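PDB 3NT8: ancylostoma secreted protein 1 from Necator americanus, which is probably associated with the transition of infective hookworm larvae to parasitism, and belongs to the CAP superfamily of cysteine-rich secretory proteins. Local coordinates for residues S202-S207 / C214-D219; V220-Q225 / G232-V237; R238-S243 / D317-A322; S243-F248 / C385-G390; I285-K290 / Q294-E299. All coordinates share one frame; numbering follows the deposited sequence.

Contact 1. Residues S202-S207 / C214-D219; sequences STYKNS and CTKGPD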
# COMPACT_ATOMS: atom_id res chain seq x y z
N SER A 202 1.86 -8.42 12.02
CA SER A 202 0.44 -8.32 11.68
C SER A 202 0.19 -8.22 10.19
O SER A 202 -0.90 -8.55 9.71
CB SER A 202 -0.24 -7.16 12.45
OG SER A 202 0.18 -5.88 11.96
N THR A 203 1.22 -7.85 9.43
CA THR A 203 1.11 -7.69 8.00
C THR A 203 0.79 -9.00 7.26
O THR A 203 -0.16 -9.06 6.47
CB THR A 203 2.38 -7.05 7.41
OG1 THR A 203 2.77 -5.96 8.25
CG2 THR A 203 2.06 -6.50 5.98
N TYR A 204 1.55 -10.06 7.54
CA TYR A 204 1.25 -11.35 6.94
C TYR A 204 1.02 -12.42 7.99
O TYR A 204 1.76 -12.52 8.95
CB TYR A 204 2.33 -11.78 5.94
CG TYR A 204 2.63 -10.74 4.90
CD1 TYR A 204 1.87 -10.65 3.75
CD2 TYR A 204 3.68 -9.82 5.07
CE1 TYR A 204 2.12 -9.68 2.78
CE2 TYR A 204 3.94 -8.84 4.10
CZ TYR A 204 3.15 -8.77 2.96
OH TYR A 204 3.37 -7.81 1.99
N LYS A 205 -0.01 -13.23 7.79
CA LYS A 205 -0.35 -14.29 8.74
C LYS A 205 0.75 -15.32 8.74
O LYS A 205 1.33 -15.62 7.68
CB LYS A 205 -1.67 -14.99 8.36
CG LYS A 205 -2.92 -14.12 8.37
CD LYS A 205 -3.55 -13.94 9.75
CE LYS A 205 -4.66 -12.85 9.68
NZ LYS A 205 -4.98 -12.18 11.00
N ASN A 206 0.99 -15.89 9.92
CA ASN A 206 1.97 -16.94 10.09
C ASN A 206 3.38 -16.51 9.73
O ASN A 206 4.17 -17.28 9.25
CB ASN A 206 1.51 -18.25 9.44
CG ASN A 206 0.19 -18.78 10.11
OD1 ASN A 206 -0.02 -18.62 11.34
ND2 ASN A 206 -0.67 -19.39 9.32
N SER A 207 3.67 -15.26 10.05
CA SER A 207 5.04 -14.77 10.01
C SER A 207 5.88 -15.24 11.20
O SER A 207 5.36 -15.60 12.26
CB SER A 207 5.02 -13.25 9.88
OG SER A 207 4.17 -12.89 8.80
N CYS A 214 10.39 -9.14 11.08
CA CYS A 214 9.39 -10.14 10.71
C CYS A 214 9.82 -10.95 9.52
O CYS A 214 10.52 -10.43 8.67
CB CYS A 214 8.03 -9.47 10.47
SG CYS A 214 7.39 -8.75 11.99
N THR A 215 9.40 -12.21 9.43
CA THR A 215 9.78 -13.05 8.32
C THR A 215 8.54 -13.69 7.67
O THR A 215 7.80 -14.37 8.31
CB THR A 215 10.81 -14.17 8.70
OG1 THR A 215 10.22 -15.10 9.61
CG2 THR A 215 12.10 -13.55 9.31
N LYS A 216 8.34 -13.42 6.38
CA LYS A 216 7.16 -13.84 5.68
C LYS A 216 7.29 -15.32 5.37
O LYS A 216 8.32 -15.78 4.92
CB LYS A 216 7.00 -12.96 4.41
CG LYS A 216 6.05 -13.48 3.30
CD LYS A 216 4.62 -13.17 3.60
CE LYS A 216 3.66 -13.86 2.63
NZ LYS A 216 3.88 -13.29 1.27
N GLY A 217 6.22 -16.06 5.65
CA GLY A 217 6.20 -17.48 5.33
C GLY A 217 5.75 -17.71 3.91
O GLY A 217 5.60 -16.76 3.12
N PRO A 218 5.52 -18.99 3.55
CA PRO A 218 5.18 -19.34 2.15
C PRO A 218 3.77 -18.83 1.78
O PRO A 218 2.89 -18.65 2.65
CB PRO A 218 5.27 -20.90 2.11
CG PRO A 218 5.89 -21.31 3.47
CD PRO A 218 5.55 -20.18 4.43
N ASP A 219 3.56 -18.60 0.49
CA ASP A 219 2.32 -17.99 0.04
C ASP A 219 1.19 -19.01 0.12
O ASP A 219 1.37 -20.18 -0.25
CB ASP A 219 2.45 -17.46 -1.40
CG ASP A 219 3.73 -16.62 -1.59
OD1 ASP A 219 3.89 -15.59 -0.88
OD2 ASP A 219 4.55 -17.01 -2.46
O HOH W 1 3.63 -15.21 6.22

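Contact 2. Residues V220-Q225 / G232-V237; sequences VPETNQ and GMTDSV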
# COMPACT_ATOMS: atom_id res chain seq x y z
N VAL A 220 0.04 -18.55 0.60
CA VAL A 220 -1.14 -19.40 0.64
C VAL A 220 -1.77 -19.42 -0.79
O VAL A 220 -1.85 -18.35 -1.44
CB VAL A 220 -2.11 -18.94 1.77
CG1 VAL A 220 -2.37 -17.43 1.70
CG2 VAL A 220 -3.41 -19.69 1.76
N PRO A 221 -2.16 -20.61 -1.30
CA PRO A 221 -2.76 -20.68 -2.64
C PRO A 221 -4.10 -19.96 -2.79
O PRO A 221 -4.97 -20.14 -1.95
CB PRO A 221 -2.89 -22.19 -2.91
CG PRO A 221 -1.68 -22.75 -2.17
CD PRO A 221 -1.64 -21.93 -0.88
N GLU A 222 -4.23 -19.19 -3.88
CA GLU A 222 -5.38 -18.29 -4.16
C GLU A 222 -6.57 -19.12 -4.53
O GLU A 222 -6.46 -20.07 -5.31
CB GLU A 222 -5.04 -17.32 -5.31
CG GLU A 222 -3.91 -16.35 -5.02
CD GLU A 222 -4.26 -15.44 -3.85
OE1 GLU A 222 -5.43 -15.04 -3.75
OE2 GLU A 222 -3.37 -15.16 -2.99
N THR A 223 -7.72 -18.79 -3.93
CA THR A 223 -8.92 -19.55 -4.22
C THR A 223 -10.04 -18.62 -4.71
O THR A 223 -9.95 -17.39 -4.59
CB THR A 223 -9.40 -20.26 -3.00
OG1 THR A 223 -9.52 -19.31 -1.96
CG2 THR A 223 -8.42 -21.36 -2.55
N ASN A 224 -11.11 -19.21 -5.23
CA ASN A 224 -12.23 -18.42 -5.72
C ASN A 224 -13.50 -19.19 -5.42
O ASN A 224 -14.14 -19.70 -6.32
CB ASN A 224 -12.13 -18.13 -7.25
CG ASN A 224 -13.37 -17.33 -7.79
OD1 ASN A 224 -13.89 -16.44 -7.11
ND2 ASN A 224 -13.82 -17.65 -9.02
N GLN A 225 -13.84 -19.29 -4.14
CA GLN A 225 -15.07 -19.97 -3.74
C GLN A 225 -16.26 -19.03 -3.44
O GLN A 225 -17.42 -19.47 -3.51
CB GLN A 225 -14.78 -20.91 -2.57
CG GLN A 225 -14.17 -20.19 -1.32
CD GLN A 225 -13.69 -21.14 -0.18
OE1 GLN A 225 -12.86 -22.06 -0.41
NE2 GLN A 225 -14.19 -20.89 1.06
N GLY A 232 -11.25 -13.15 -12.40
CA GLY A 232 -10.33 -12.02 -12.22
C GLY A 232 -10.09 -11.67 -10.75
O GLY A 232 -9.18 -10.91 -10.42
N MET A 233 -10.94 -12.21 -9.88
CA MET A 233 -10.82 -11.94 -8.47
C MET A 233 -10.69 -13.23 -7.71
O MET A 233 -11.12 -14.29 -8.17
CB MET A 233 -12.03 -11.12 -7.96
CG MET A 233 -11.95 -9.63 -8.21
SD MET A 233 -10.70 -8.73 -7.24
CE MET A 233 -11.52 -8.47 -5.73
N THR A 234 -10.07 -13.13 -6.53
CA THR A 234 -9.81 -14.24 -5.65
C THR A 234 -10.27 -13.87 -4.28
O THR A 234 -10.40 -12.70 -3.97
CB THR A 234 -8.29 -14.59 -5.59
OG1 THR A 234 -7.51 -13.44 -5.23
CG2 THR A 234 -7.81 -15.08 -6.93
N ASP A 235 -10.47 -14.88 -3.44
CA ASP A 235 -11.00 -14.71 -2.11
C ASP A 235 -10.10 -13.87 -1.22
O ASP A 235 -10.61 -13.17 -0.36
CB ASP A 235 -11.26 -16.06 -1.45
CG ASP A 235 -12.29 -16.86 -2.19
OD1 ASP A 235 -13.28 -16.30 -2.73
OD2 ASP A 235 -12.15 -18.10 -2.21
N SER A 236 -8.78 -13.93 -1.42
CA SER A 236 -7.89 -13.20 -0.57
C SER A 236 -8.10 -11.71 -0.82
O SER A 236 -8.23 -10.93 0.13
CB SER A 236 -6.41 -13.65 -0.78
OG SER A 236 -5.76 -12.98 -1.88
N VAL A 237 -8.22 -11.33 -2.09
CA VAL A 237 -8.41 -9.92 -2.48
C VAL A 237 -9.74 -9.36 -1.99
O VAL A 237 -9.78 -8.22 -1.52
CB VAL A 237 -8.19 -9.69 -3.98
CG1 VAL A 237 -8.16 -8.19 -4.34
CG2 VAL A 237 -6.82 -10.34 -4.45
O HOH W 2 -7.70 -16.53 -2.17

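Contact 3. Residues R238-S243 / D317-A322; sequences RDTFLS and DKNKAA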
# COMPACT_ATOMS: atom_id res chain seq x y z
N ARG A 238 -10.80 -10.19 -2.06
CA ARG A 238 -12.12 -9.83 -1.56
C ARG A 238 -12.01 -9.49 -0.10
O ARG A 238 -12.49 -8.43 0.34
CB ARG A 238 -13.13 -10.96 -1.77
CG ARG A 238 -13.37 -11.35 -3.25
CD ARG A 238 -14.40 -12.48 -3.45
NE ARG A 238 -14.69 -12.66 -4.87
CZ ARG A 238 -14.35 -13.72 -5.60
NH1 ARG A 238 -13.71 -14.74 -5.05
NH2 ARG A 238 -14.64 -13.75 -6.90
N ASP A 239 -11.43 -10.39 0.68
CA ASP A 239 -11.31 -10.18 2.14
C ASP A 239 -10.42 -8.98 2.50
O ASP A 239 -10.61 -8.36 3.53
CB ASP A 239 -10.77 -11.41 2.84
CG ASP A 239 -11.67 -12.62 2.69
OD1 ASP A 239 -12.92 -12.48 2.64
OD2 ASP A 239 -11.10 -13.74 2.67
N THR A 240 -9.43 -8.68 1.67
CA THR A 240 -8.70 -7.49 1.88
C THR A 240 -9.59 -6.23 1.79
O THR A 240 -9.66 -5.45 2.75
CB THR A 240 -7.50 -7.41 0.97
OG1 THR A 240 -6.70 -8.56 1.22
CG2 THR A 240 -6.68 -6.20 1.31
N PHE A 241 -10.28 -6.04 0.67
CA PHE A 241 -11.19 -4.89 0.54
C PHE A 241 -12.19 -4.83 1.66
O PHE A 241 -12.43 -3.74 2.18
CB PHE A 241 -11.95 -4.90 -0.79
CG PHE A 241 -11.14 -4.38 -1.98
CD1 PHE A 241 -10.78 -3.05 -2.07
CD2 PHE A 241 -10.83 -5.23 -3.05
CE1 PHE A 241 -10.06 -2.54 -3.19
CE2 PHE A 241 -10.10 -4.75 -4.16
CZ PHE A 241 -9.74 -3.42 -4.23
N LEU A 242 -12.78 -5.99 2.01
CA LEU A 242 -13.91 -6.04 2.90
C LEU A 242 -13.48 -5.70 4.31
O LEU A 242 -14.16 -4.91 4.97
CB LEU A 242 -14.66 -7.37 2.79
CG LEU A 242 -15.94 -7.56 3.60
CD1 LEU A 242 -17.04 -6.65 3.13
CD2 LEU A 242 -16.43 -9.05 3.61
N SER A 243 -12.36 -6.29 4.76
CA SER A 243 -11.83 -6.05 6.09
C SER A 243 -11.30 -4.62 6.23
O SER A 243 -11.56 -4.00 7.25
CB SER A 243 -10.71 -7.02 6.45
OG SER A 243 -9.64 -6.86 5.53
N ASP A 317 0.73 -6.58 -7.11
CA ASP A 317 0.06 -7.57 -6.30
C ASP A 317 -1.39 -7.12 -5.96
O ASP A 317 -1.59 -6.03 -5.45
CB ASP A 317 0.83 -7.78 -5.00
CG ASP A 317 0.23 -8.86 -4.16
OD1 ASP A 317 0.71 -10.01 -4.24
OD2 ASP A 317 -0.73 -8.58 -3.44
N LYS A 318 -2.37 -7.98 -6.22
CA LYS A 318 -3.75 -7.60 -6.10
C LYS A 318 -4.13 -7.20 -4.65
O LYS A 318 -4.90 -6.25 -4.47
CB LYS A 318 -4.66 -8.69 -6.66
CG LYS A 318 -4.73 -8.84 -8.22
CD LYS A 318 -5.82 -9.91 -8.56
CE LYS A 318 -5.77 -10.51 -9.94
NZ LYS A 318 -6.18 -9.53 -10.92
N ASN A 319 -3.63 -7.94 -3.65
CA ASN A 319 -3.86 -7.61 -2.23
C ASN A 319 -3.20 -6.32 -1.80
O ASN A 319 -3.79 -5.56 -1.07
CB ASN A 319 -3.41 -8.74 -1.31
CG ASN A 319 -4.35 -9.91 -1.30
OD1 ASN A 319 -5.55 -9.75 -1.02
ND2 ASN A 319 -3.82 -11.12 -1.55
N LYS A 320 -1.95 -6.09 -2.24
CA LYS A 320 -1.25 -4.84 -2.03
C LYS A 320 -2.03 -3.69 -2.71
O LYS A 320 -2.20 -2.62 -2.14
CB LYS A 320 0.22 -4.90 -2.57
CG LYS A 320 1.20 -5.57 -1.59
CD LYS A 320 2.67 -5.53 -2.02
CE LYS A 320 3.51 -6.46 -1.13
NZ LYS A 320 3.34 -7.93 -1.46
N ALA A 321 -2.47 -3.91 -3.94
CA ALA A 321 -3.25 -2.88 -4.64
C ALA A 321 -4.60 -2.64 -3.94
O ALA A 321 -5.04 -1.54 -3.89
CB ALA A 321 -3.45 -3.24 -6.06
N ALA A 322 -5.18 -3.65 -3.32
CA ALA A 322 -6.49 -3.49 -2.67
C ALA A 322 -6.33 -2.64 -1.38
O ALA A 322 -7.15 -1.78 -1.12
CB ALA A 322 -7.11 -4.85 -2.37

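Contact 4. Residues S243-F248 / C385-G390; sequences SVHNEF and CQYGPG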
# COMPACT_ATOMS: atom_id res chain seq x y z
N SER A 243 -12.36 -6.29 4.76
CA SER A 243 -11.83 -6.05 6.09
C SER A 243 -11.30 -4.62 6.23
O SER A 243 -11.56 -4.00 7.25
CB SER A 243 -10.71 -7.02 6.45
OG SER A 243 -9.64 -6.86 5.53
N VAL A 244 -10.55 -4.13 5.23
CA VAL A 244 -10.07 -2.75 5.27
C VAL A 244 -11.24 -1.75 5.30
O VAL A 244 -11.21 -0.78 6.06
CB VAL A 244 -9.06 -2.41 4.17
CG1 VAL A 244 -8.64 -0.92 4.27
CG2 VAL A 244 -7.80 -3.29 4.28
N HIS A 245 -12.28 -2.00 4.52
CA HIS A 245 -13.49 -1.16 4.61
C HIS A 245 -14.12 -1.16 5.96
O HIS A 245 -14.33 -0.08 6.57
CB HIS A 245 -14.52 -1.48 3.55
CG HIS A 245 -14.19 -0.85 2.22
ND1 HIS A 245 -13.06 -1.18 1.48
CD2 HIS A 245 -14.84 0.10 1.49
CE1 HIS A 245 -13.03 -0.47 0.37
NE2 HIS A 245 -14.09 0.33 0.36
N ASN A 246 -14.43 -2.34 6.44
CA ASN A 246 -15.12 -2.49 7.71
C ASN A 246 -14.39 -2.00 8.91
O ASN A 246 -15.03 -1.48 9.80
CB ASN A 246 -15.63 -3.92 7.93
CG ASN A 246 -17.00 -4.16 7.27
OD1 ASN A 246 -17.82 -3.28 7.32
ND2 ASN A 246 -17.23 -5.34 6.65
N GLU A 247 -13.06 -2.18 8.93
CA GLU A 247 -12.26 -1.74 10.00
C GLU A 247 -12.19 -0.21 10.09
O GLU A 247 -12.12 0.36 11.17
CB GLU A 247 -10.87 -2.34 9.88
CG GLU A 247 -10.83 -3.78 10.25
CD GLU A 247 -9.44 -4.33 10.49
OE1 GLU A 247 -8.43 -3.62 10.29
OE2 GLU A 247 -9.37 -5.50 10.90
N PHE A 248 -12.18 0.44 8.93
CA PHE A 248 -12.27 1.87 8.88
C PHE A 248 -13.67 2.37 9.29
O PHE A 248 -13.78 3.35 10.04
CB PHE A 248 -11.90 2.37 7.49
CG PHE A 248 -10.40 2.51 7.22
CD1 PHE A 248 -9.55 3.06 8.15
CD2 PHE A 248 -9.89 2.20 5.93
CE1 PHE A 248 -8.14 3.27 7.90
CE2 PHE A 248 -8.49 2.40 5.66
CZ PHE A 248 -7.62 2.97 6.68
N CYS A 385 -13.87 -0.24 -6.99
CA CYS A 385 -14.86 -0.79 -6.06
C CYS A 385 -16.24 -0.13 -6.25
O CYS A 385 -16.35 1.08 -6.44
CB CYS A 385 -14.45 -0.53 -4.61
SG CYS A 385 -13.09 -1.55 -4.01
N GLN A 386 -17.28 -0.92 -6.09
CA GLN A 386 -18.66 -0.43 -6.28
C GLN A 386 -19.46 -0.72 -5.03
O GLN A 386 -19.17 -1.63 -4.29
CB GLN A 386 -19.33 -1.05 -7.53
CG GLN A 386 -18.81 -0.48 -8.87
CD GLN A 386 -19.55 -1.03 -10.08
OE1 GLN A 386 -20.55 -1.76 -9.97
NE2 GLN A 386 -19.08 -0.65 -11.27
N TYR A 387 -20.49 0.05 -4.82
CA TYR A 387 -21.06 0.27 -3.50
C TYR A 387 -22.56 0.34 -3.59
O TYR A 387 -23.10 1.22 -4.27
CB TYR A 387 -20.51 1.58 -2.92
CG TYR A 387 -18.98 1.58 -2.65
CD1 TYR A 387 -18.45 1.24 -1.38
CD2 TYR A 387 -18.07 2.02 -3.63
CE1 TYR A 387 -17.12 1.27 -1.14
CE2 TYR A 387 -16.72 2.09 -3.37
CZ TYR A 387 -16.25 1.68 -2.13
OH TYR A 387 -14.91 1.69 -1.88
N GLY A 388 -23.24 -0.58 -2.90
CA GLY A 388 -24.69 -0.63 -2.95
C GLY A 388 -25.31 -0.56 -1.56
O GLY A 388 -24.80 -1.16 -0.63
N PRO A 389 -26.38 0.25 -1.40
CA PRO A 389 -26.93 1.07 -2.47
C PRO A 389 -26.14 2.37 -2.87
O PRO A 389 -26.35 2.96 -3.95
CB PRO A 389 -28.34 1.38 -1.97
CG PRO A 389 -28.25 1.29 -0.47
CD PRO A 389 -27.09 0.45 -0.12
N GLY A 390 -25.19 2.85 -2.13
CA GLY A 390 -24.47 3.92 -2.85
C GLY A 390 -24.87 5.27 -2.28
O GLY A 390 -26.06 5.55 -2.11

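Contact 5. Residues I285-K290 / Q294-E299; sequences IRHGNK and QHSHGE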
# COMPACT_ATOMS: atom_id res chain seq x y z
N ILE A 285 -16.17 -5.68 -12.14
CA ILE A 285 -15.32 -6.41 -13.09
C ILE A 285 -15.55 -5.95 -14.53
O ILE A 285 -14.59 -5.76 -15.25
CB ILE A 285 -15.51 -7.93 -12.99
CG1 ILE A 285 -14.94 -8.42 -11.65
CG2 ILE A 285 -14.83 -8.65 -14.18
CD1 ILE A 285 -15.09 -9.88 -11.42
N ARG A 286 -16.81 -5.71 -14.91
CA ARG A 286 -17.15 -5.25 -16.25
C ARG A 286 -16.53 -3.94 -16.62
O ARG A 286 -16.07 -3.77 -17.75
CB ARG A 286 -18.67 -5.11 -16.34
CG ARG A 286 -19.32 -6.44 -16.74
CD ARG A 286 -20.75 -6.21 -17.25
NE ARG A 286 -21.59 -5.75 -16.17
CZ ARG A 286 -22.19 -6.53 -15.29
NH1 ARG A 286 -22.06 -7.85 -15.40
NH2 ARG A 286 -22.96 -5.98 -14.35
N HIS A 287 -16.56 -3.01 -15.68
CA HIS A 287 -15.94 -1.75 -15.85
C HIS A 287 -14.41 -1.81 -15.75
O HIS A 287 -13.66 -1.18 -16.57
CB HIS A 287 -16.50 -0.81 -14.83
CG HIS A 287 -15.89 0.54 -14.90
ND1 HIS A 287 -15.93 1.30 -16.05
CD2 HIS A 287 -15.18 1.25 -13.99
CE1 HIS A 287 -15.29 2.43 -15.84
NE2 HIS A 287 -14.82 2.43 -14.60
N GLY A 288 -13.91 -2.52 -14.76
CA GLY A 288 -12.47 -2.79 -14.69
C GLY A 288 -11.84 -3.30 -15.99
O GLY A 288 -10.78 -2.79 -16.40
N ASN A 289 -12.46 -4.31 -16.62
CA ASN A 289 -11.91 -4.97 -17.85
C ASN A 289 -11.76 -4.02 -19.09
O ASN A 289 -11.02 -4.28 -20.02
CB ASN A 289 -12.73 -6.21 -18.19
CG ASN A 289 -12.58 -7.31 -17.16
OD1 ASN A 289 -11.69 -7.22 -16.30
ND2 ASN A 289 -13.43 -8.35 -17.22
N LYS A 290 -12.45 -2.89 -19.04
CA LYS A 290 -12.35 -1.90 -20.12
C LYS A 290 -11.04 -1.13 -20.13
O LYS A 290 -10.65 -0.61 -21.18
CB LYS A 290 -13.52 -0.92 -20.05
CG LYS A 290 -14.82 -1.58 -20.46
CD LYS A 290 -15.94 -0.54 -20.33
CE LYS A 290 -17.29 -1.21 -20.49
NZ LYS A 290 -18.35 -0.24 -20.20
N GLN A 294 -11.46 5.88 -15.57
CA GLN A 294 -12.48 6.90 -15.40
C GLN A 294 -13.65 6.23 -14.71
O GLN A 294 -13.65 5.00 -14.54
CB GLN A 294 -12.90 7.54 -16.76
CG GLN A 294 -13.23 6.52 -17.87
CD GLN A 294 -13.90 7.10 -19.11
OE1 GLN A 294 -13.70 8.26 -19.49
NE2 GLN A 294 -14.70 6.26 -19.77
N HIS A 295 -14.64 7.00 -14.30
CA HIS A 295 -15.87 6.39 -13.79
C HIS A 295 -16.65 5.71 -14.87
O HIS A 295 -16.69 6.20 -16.01
CB HIS A 295 -16.74 7.42 -13.14
CG HIS A 295 -16.34 7.67 -11.73
ND1 HIS A 295 -16.55 6.73 -10.74
CD2 HIS A 295 -15.71 8.72 -11.15
CE1 HIS A 295 -16.08 7.21 -9.60
NE2 HIS A 295 -15.56 8.40 -9.83
N SER A 296 -17.25 4.57 -14.54
CA SER A 296 -18.33 4.05 -15.34
C SER A 296 -19.55 4.98 -15.28
O SER A 296 -19.77 5.75 -14.32
CB SER A 296 -18.75 2.68 -14.85
OG SER A 296 -19.16 2.73 -13.48
N HIS A 297 -20.37 4.90 -16.32
CA HIS A 297 -21.63 5.62 -16.29
C HIS A 297 -22.52 4.98 -15.20
O HIS A 297 -22.49 3.77 -14.98
CB HIS A 297 -22.30 5.55 -17.67
CG HIS A 297 -23.40 6.57 -17.86
ND1 HIS A 297 -24.67 6.37 -17.39
CD2 HIS A 297 -23.40 7.79 -18.46
CE1 HIS A 297 -25.42 7.43 -17.70
NE2 HIS A 297 -24.68 8.29 -18.35
N GLY A 298 -23.29 5.83 -14.52
CA GLY A 298 -24.15 5.39 -13.44
C GLY A 298 -25.20 4.39 -13.86
O GLY A 298 -25.72 3.64 -12.99
N GLU A 299 -25.56 4.40 -15.14
CA GLU A 299 -26.56 3.44 -15.66
C GLU A 299 -25.92 2.08 -15.91
O GLU A 299 -26.60 1.06 -15.90
CB GLU A 299 -27.28 3.98 -16.90
CG GLU A 299 -28.30 5.11 -16.47
CD GLU A 299 -28.94 5.81 -17.63
OE1 GLU A 299 -28.74 7.07 -17.76
OE2 GLU A 299 -29.64 5.10 -18.41

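Contact 1. Residues S202-S207 / C214-D219
Y204 and K216 meet beside a small disulfide-tied beta hairpin, whose strands 208-210 and 213-215 belong to the cysteine-rich chain that leads from one CAP sheet of the protein to the next. C214 is disulfide-bonded to C201, which ties the start of one segment to the start of the other. Residues 204-207 form a type II beta turn; Y204 sets CG anti to the carbonyl carbon (chi1 -52°), which puts its ring beside the lysine chain. The K216 chain starts with CG anti to the backbone N (chi1 163°), bends at its second torsion and again at its fourth, and so passes obliquely over the tyrosine. Its CD does the closest touching, 3.4 Å from Y204 CG, a CH-pi contact over the face. K216 NZ ends 4.5 Å from the centroid of the Y204 ring, an off-centre cation-pi pair. The same ammonium is held by D219, with K216 NZ 3.1 Å from D219 OD1 in a salt bridge nearly in line with the C-O bond. On the opposite face of the tyrosine lies the methyl CG2 of T203, while Y204 OH bonds to the backbone of E156. Nearer the hairpin the turn touches by backbone: S207 CA comes 3.3 Å from T215 O in a CA-H...O contact. A water links the segments farther along, donating to K205 O and accepting from G217 N, each at 2.8 Å.

Contact 2. Residues V220-Q225 / G232-V237
E222 curls back at its second torsion (chi2 -62°), and T234 and S236 each hold their hydroxyl between backbone N and carbonyl carbon, so that both reach the same carboxylate oxygen. S236 OG donates to the syn lone pair of E222 OE1 over 2.8 Å, while T234 OG1 comes to E222 OE1 at 3.0 Å on the anti side, well out of the plane. S236 OG also lies against the side chain of N319. The other acid, D235, is gripped just as closely. Q225 N points almost straight at D235 OD2 on its syn side, 2.8 Å away, and T223 OG1 donates to D235 OD2 from the anti side at 2.9 Å. In return D235 N gives T223 O a bond of 2.8 Å, and a water accepts from T223 N and S236 N and donates to E222 OE1. T234 is the N-cap residue but lends no side-chain capping bond; T223 O and the water take up N-H groups of the first turn instead. R238 completes the polar cluster, in a salt bridge with D235 OD1 and a hydrogen bond with N224 OD1. The loop from strand 213-215 lies across the start of helix 235-253, whose V237 packs on helix 318-330.

Contact 3. Residues R238-S243 / D317-A322
T240 OG1 is held from its own helix by S236 O, one turn earlier, and also faces the side-chain amide of N319 in the other helix. The threonine's branches divide the work: with OG1 anti to the carbonyl carbon (chi1 -58°), the methyl CG2 is left to lean on A322, and T240 CG2 lies 3.9 Å from A322 CB. Next to it A322 meets an aromatic ring. A322 CB stands over the face of F241, 3.5 Å from the ring centroid and 15° off the normal, a CH-pi contact in which F241 CE2 and CZ do the nearest touching. The ring lies directly against the second helix, with F241 CZ 3.6 Å from A322 CA. That helix begins at D317, an N-cap whose OD2 accepts from K320 N at 3.0 Å through its anti lone pair. At these short segments the axes run 9.0 Å apart, and their N-to-C directions differ by only 14°. F241 also packs on L370, C372 and V374 of strand 369-376, and A321 joins it on V374. The two near-parallel helices, side by side on one face of a mixed sheet, are part of a helical layer of the alpha-beta-alpha sandwich characteristic of CAP domains.

Contact 4. Residues S243-F248 / C385-G390
H245 and Y387 bridge a wide gap, for the helix 243-248 and the strand 385-388 come no closer than 10.8 Å between the CA atoms of H245 and C385. Two long side chains span it from opposite directions. H245 CG lies anti to the carbonyl carbon (chi1 -80°), which sends the ring across to the strand, and the two rings meet rim to rim, with planes 40° apart and centroids 5.6 Å from each other. The bond is between H245 NE2 and Y387 OH, 2.7 Å long and fairly straight, with the hydroxyl lying in the plane of the imidazole; either atom could be the donor. H245 ND1 bonds to F241 O, one turn back in its own helix, which fixes the rotation of the imidazole, and Y387 OH bonds to N307 ND2 on the neighbouring strand. C385 SG, disulfide-bonded to C372, lies obliquely, 5.4 Å from the H245 ring centroid. The pair joins a helix of the outer layer to an inner strand of the mixed sheet in the alpha-beta-alpha sandwich of the CAP domain. Around them, W329 of helix 318-330 touches Y387, while M362 of helix 357-363 and L370 of strand 369-376 touch both rings.

Contact 5. Residues I285-K290 / Q294-E299
H287 packs tightly on S296, while the residues either side of S296 lie toward solvent. The imidazole leaves its helix with CG anti to the backbone N (chi1 179°), which carries it across to the loop. S296 CB sits over one face, 3.5 Å from the H287 ring centroid and 17° off the normal, a CH-pi contact that lies nearest H287 ND1 at 3.4 Å from CB. The edge of the ring does the polar work: H287 NE2 donates to Q294 O at 2.8 Å, with the oxygen almost exactly in the ring plane but the bond bent to 141° at the hydrogen. Helix 278-288 and the loop after it lead toward strand 305-311, an edge strand of the mixed sheet in the second CAP unit, and H287 lies between them, also touching V384 of strand 381-388. S296 OG hydrogen-bonds to E306 and R301, which hold the serine in the loop. The outer side is looser. H295 turns its CB away from the helix, and its ND1 hydrogen-bonds to E306. Q294 meets 285-290 through its backbone O, not its side chain. Farther along, exposed H297 and E299 bond with each other, E299 N donating to H297 ND1 at 3.1 Å.

Overall arrangement
Contact 4 is buried, contacts 2, 3 and 5 are partly so, and contact 1, in the chain linking the two CAP units, is a surface contact. Helix 235-253 runs through contacts 2, 3 and 4: its first turn is polar and dense with carboxylate bonds, its middle mixes apolar packing of F241 on A322 with a threonine facing an amide, and beyond that it offers a histidine to the sheet. Contacts 3 and 4 share S243 and touch where F241 meets C385. Contact 5 works another helix, 278-288, yet reaches the same strand 381-388 as contact 4. Charge shapes contact 1 through a lysine over a ring, with K320 of contact 3 packing beside Y204.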